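PDB 2QM1: glucokinase from Enterococcus faecalis, which probably phosphorylates glucose at the expense of ATP, as a zinc-containing member of the ROK family. Local coordinates for residues 98-103 / 110-115; 214-217 / 222-225. All coordinates share one frame; numbering follows the deposited sequence. Where two conformers were deposited one is given.

Contact 1: residues 98-103 / 110-115; sequences QPVKEQ and IPFALD
Phe-112 and Lys-101 lie alongside each other with their side chains pointing opposite ways, the ring leaning obliquely on the first turn of helix 100-108. CD1 of Phe-112 lies 3.5 Å from CA of Lys-101, so the ring meets helix backbone as well as side chain; CB of Lys-101 follows at 3.8 Å from the same CD1. Lys-101 starts with CG opposite the backbone N (chi1 171°) and stays extended from there, which carries its methylenes past the carbonyl of Phe-112. A water accepts from NZ of Lys-101 at 3.0 Å and donates to O of Phe-112, joining the ammonium group to the strand without a direct bond.

Helix 100-108 and strand 112-116, an outermost strand of the five-stranded mixed sheet, form a tight helix-to-strand connection in the actin-like ATPase fold of ROK kinases. One residue earlier in the helix, CG1 of Val-100 touches both CZ of Phe-112, at 3.9 Å, and, in one of the two conformers of Leu-114, CD1 of that leucine; CB of Val-100 lies 3.7 Å from the same CD1. Val-47 of helix 46-60 and Val-86 of strand 85-87 also touch Val-100. On the strand, N of Phe-112 is hydrogen-bonded to OE2 of Glu-105, a second tie back to the same helix.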
# COMPACT_ATOMS: atom_id res chain seq x y z
N GLN B 98 0.58 14.07 -22.53
CA GLN B 98 1.22 13.56 -23.74
C GLN B 98 0.66 12.19 -24.17
O GLN B 98 0.63 11.24 -23.36
CB GLN B 98 2.74 13.49 -23.55
CG GLN B 98 3.42 14.86 -23.24
CD GLN B 98 3.20 15.88 -24.35
OE1 GLN B 98 3.67 15.72 -25.49
NE2 GLN B 98 2.51 16.97 -24.00
N PRO B 99 0.20 12.10 -25.43
CA PRO B 99 -0.37 10.88 -26.02
C PRO B 99 0.76 9.97 -26.52
O PRO B 99 0.77 9.59 -27.69
CB PRO B 99 -1.19 11.41 -27.21
CG PRO B 99 -0.46 12.62 -27.65
CD PRO B 99 0.17 13.23 -26.39
N VAL B 100 1.66 9.59 -25.61
CA VAL B 100 2.90 8.94 -25.98
C VAL B 100 2.63 7.61 -26.66
O VAL B 100 3.25 7.28 -27.64
CB VAL B 100 3.80 8.68 -24.73
CG1 VAL B 100 4.98 7.80 -25.09
CG2 VAL B 100 4.32 10.01 -24.13
N LYS B 101 1.70 6.85 -26.11
CA LYS B 101 1.42 5.54 -26.66
C LYS B 101 0.95 5.72 -28.09
O LYS B 101 1.45 5.06 -29.02
CB LYS B 101 0.34 4.82 -25.83
CG LYS B 101 -0.14 3.50 -26.53
CD LYS B 101 -1.11 2.67 -25.65
CE LYS B 101 -1.68 1.51 -26.46
NZ LYS B 101 -2.72 0.79 -25.69
N GLU B 102 -0.02 6.62 -28.27
CA GLU B 102 -0.55 6.88 -29.59
C GLU B 102 0.56 7.23 -30.61
O GLU B 102 0.59 6.66 -31.70
CB GLU B 102 -1.54 8.02 -29.51
CG GLU B 102 -2.63 7.99 -30.54
CD GLU B 102 -3.73 8.95 -30.14
OE1 GLU B 102 -3.53 10.18 -30.38
OE2 GLU B 102 -4.75 8.50 -29.55
N GLN B 103 1.46 8.13 -30.24
CA GLN B 103 2.48 8.60 -31.17
C GLN B 103 3.44 7.48 -31.56
O GLN B 103 3.69 7.24 -32.74
CB GLN B 103 3.20 9.83 -30.60
CG GLN B 103 2.19 10.97 -30.19
CD GLN B 103 2.78 12.16 -29.43
OE1 GLN B 103 2.27 13.31 -29.53
NE2 GLN B 103 3.82 11.92 -28.65
N ILE B 110 4.50 -1.37 -34.08
CA ILE B 110 4.70 -2.48 -33.17
C ILE B 110 4.10 -2.11 -31.80
O ILE B 110 4.23 -0.97 -31.35
CB ILE B 110 6.19 -2.93 -33.09
CG1 ILE B 110 6.80 -2.72 -31.72
CG2 ILE B 110 7.04 -2.35 -34.21
CD1 ILE B 110 6.96 -3.98 -31.03
N PRO B 111 3.42 -3.07 -31.15
CA PRO B 111 2.62 -2.76 -29.95
C PRO B 111 3.47 -2.14 -28.83
O PRO B 111 4.63 -2.51 -28.64
CB PRO B 111 2.01 -4.12 -29.54
CG PRO B 111 2.87 -5.11 -30.17
CD PRO B 111 3.41 -4.52 -31.45
N PHE B 112 2.87 -1.19 -28.10
CA PHE B 112 3.58 -0.31 -27.17
C PHE B 112 2.85 -0.26 -25.83
O PHE B 112 1.62 -0.19 -25.81
CB PHE B 112 3.70 1.10 -27.80
CG PHE B 112 4.36 2.11 -26.91
CD1 PHE B 112 3.61 2.92 -26.09
CD2 PHE B 112 5.75 2.18 -26.84
CE1 PHE B 112 4.22 3.83 -25.26
CE2 PHE B 112 6.37 3.11 -26.02
CZ PHE B 112 5.59 3.93 -25.23
N ALA B 113 3.61 -0.27 -24.72
CA ALA B 113 3.05 -0.09 -23.41
C ALA B 113 3.98 0.84 -22.64
O ALA B 113 5.18 0.89 -22.90
CB ALA B 113 2.89 -1.43 -22.68
N LEU B 114 3.44 1.62 -21.72
CA LEU B 114 4.35 2.45 -20.95
C LEU B 114 3.91 2.51 -19.52
O LEU B 114 2.75 2.25 -19.19
CB LEU B 114 4.49 3.87 -21.55
CG LEU B 114 3.43 4.93 -21.22
CD1 LEU B 114 3.70 6.18 -22.01
CD2 LEU B 114 2.01 4.43 -21.44
N ASP B 115 4.85 2.90 -18.68
CA ASP B 115 4.57 2.99 -17.25
C ASP B 115 5.49 4.00 -16.61
O ASP B 115 6.36 4.54 -17.26
CB ASP B 115 4.55 1.61 -16.54
CG ASP B 115 3.55 1.56 -15.34
OD1 ASP B 115 3.46 2.54 -14.52
OD2 ASP B 115 2.82 0.54 -15.27
O HOH W 1 -0.69 -0.26 -23.81

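Contact 2: residues 214-217 / 222-225; sequences KQAI and DVSS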
# COMPACT_ATOMS: atom_id res chain seq x y z
N LYS B 214 32.42 16.35 8.16
CA LYS B 214 31.84 17.57 8.69
C LYS B 214 32.48 18.80 8.00
O LYS B 214 31.77 19.71 7.57
CB LYS B 214 32.02 17.65 10.21
CG LYS B 214 31.41 18.92 10.82
CD LYS B 214 32.09 19.29 12.10
CE LYS B 214 32.09 20.79 12.36
NZ LYS B 214 30.75 21.43 12.49
N GLN B 215 33.81 18.79 7.90
CA GLN B 215 34.55 19.83 7.21
C GLN B 215 34.04 20.09 5.78
O GLN B 215 33.79 21.24 5.42
CB GLN B 215 36.03 19.49 7.19
CG GLN B 215 36.74 19.63 8.53
CD GLN B 215 38.25 19.77 8.38
OE1 GLN B 215 39.03 19.13 9.10
NE2 GLN B 215 38.67 20.62 7.44
N ALA B 216 33.88 19.03 4.98
CA ALA B 216 33.44 19.19 3.59
C ALA B 216 31.98 19.67 3.48
O ALA B 216 31.64 20.49 2.59
CB ALA B 216 33.63 17.95 2.81
N ILE B 217 31.11 19.12 4.33
CA ILE B 217 29.71 19.57 4.41
C ILE B 217 29.68 21.07 4.74
O ILE B 217 29.06 21.88 4.03
CB ILE B 217 28.92 18.74 5.47
CG1 ILE B 217 28.69 17.30 4.95
CG2 ILE B 217 27.62 19.43 5.88
CD1 ILE B 217 27.76 17.10 3.70
N ASP B 222 28.79 19.30 -2.11
CA ASP B 222 27.68 18.39 -2.36
C ASP B 222 28.18 16.96 -2.47
O ASP B 222 28.14 16.32 -3.54
CB ASP B 222 26.94 18.83 -3.61
CG ASP B 222 26.38 20.21 -3.46
OD1 ASP B 222 26.88 21.12 -4.14
OD2 ASP B 222 25.46 20.37 -2.63
N VAL B 223 28.65 16.47 -1.33
CA VAL B 223 29.21 15.14 -1.19
C VAL B 223 28.18 14.11 -1.51
O VAL B 223 27.04 14.22 -1.08
CB VAL B 223 29.76 14.92 0.23
CG1 VAL B 223 30.52 13.61 0.29
CG2 VAL B 223 30.68 16.07 0.60
N SER B 224 28.58 13.10 -2.28
CA SER B 224 27.64 12.05 -2.66
C SER B 224 27.18 11.25 -1.42
O SER B 224 27.85 11.26 -0.39
CB SER B 224 28.27 11.13 -3.69
OG SER B 224 29.22 10.30 -3.07
N SER B 225 26.02 10.59 -1.53
CA SER B 225 25.52 9.70 -0.47
C SER B 225 26.50 8.54 -0.24
O SER B 225 26.73 8.15 0.91
CB SER B 225 24.15 9.14 -0.84
OG SER B 225 23.15 10.14 -0.77
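Val-223 lays one methyl, CG2, against the CB of Ala-216, and the two carbons stand 4.1 Å apart. The motif is a short helix-loop-helix connection: helix 212-218 ends, the chain turns back through a few residues, and helix 225-233 starts two residues after Val-223. The closing contact is small, about 100 Å² summed over both sides, and wholly apolar, with no hydrogen bond passing between the two segments.

The two methyls of Val-223 play different parts. CG1 is anti to the backbone N (chi1 -172°), whereas CG2 sits beside that N and is the branch that meets the helix. The CB of Ala-216 is directed at the loop. Ile-217, the next residue, has its CB directed along the flank of the contact; its chain then bends at both torsions (chi1 -71°, chi2 -66°) and brings CD1 round to the same methyl of Val-223. One methyl is therefore approached by a short side chain and by the end of a long one. Ile-217 also touches Ala-200 of helix 193-203, so the contact continues into a neighbouring helix, while Gln-221 in the loop touches Ala-216.

The polar side chains at the margins are paired within their own helices. NZ of Lys-214 forms a salt bridge with OD2 of Asp-218, one turn further along helix 212-218. Ser-224 is the N-cap of helix 225-233, and its OG is hydrogen-bonded to OD1 of Asp-227 in the first turn. This whole connection lies away from the magnesium and zinc sites. Across it the longer of the two apolar approaches, from CD1 of Ile-217 to CG2 of Val-223, measures 4.4 Å.

From the N terminus, the chain first builds most of the five-stranded sheet that ends in strand 112-116, and contact 1 closes where helix 100-108 returns into that edge strand. After strand 112-116 the chain passes the magnesium site at Asn-116 and Asn-119, runs through strands of the second mixed sheet and goes on past the zinc ligands from His-169 to Cys-186. Only then does contact 2 close the short loop between helices 212-218 and 225-233. The two loops follow in series, neither nested nor crossed. Their centres are about 41 Å apart, on opposite sides of the chain's centre: one joins helix to sheet, the other helix to loop.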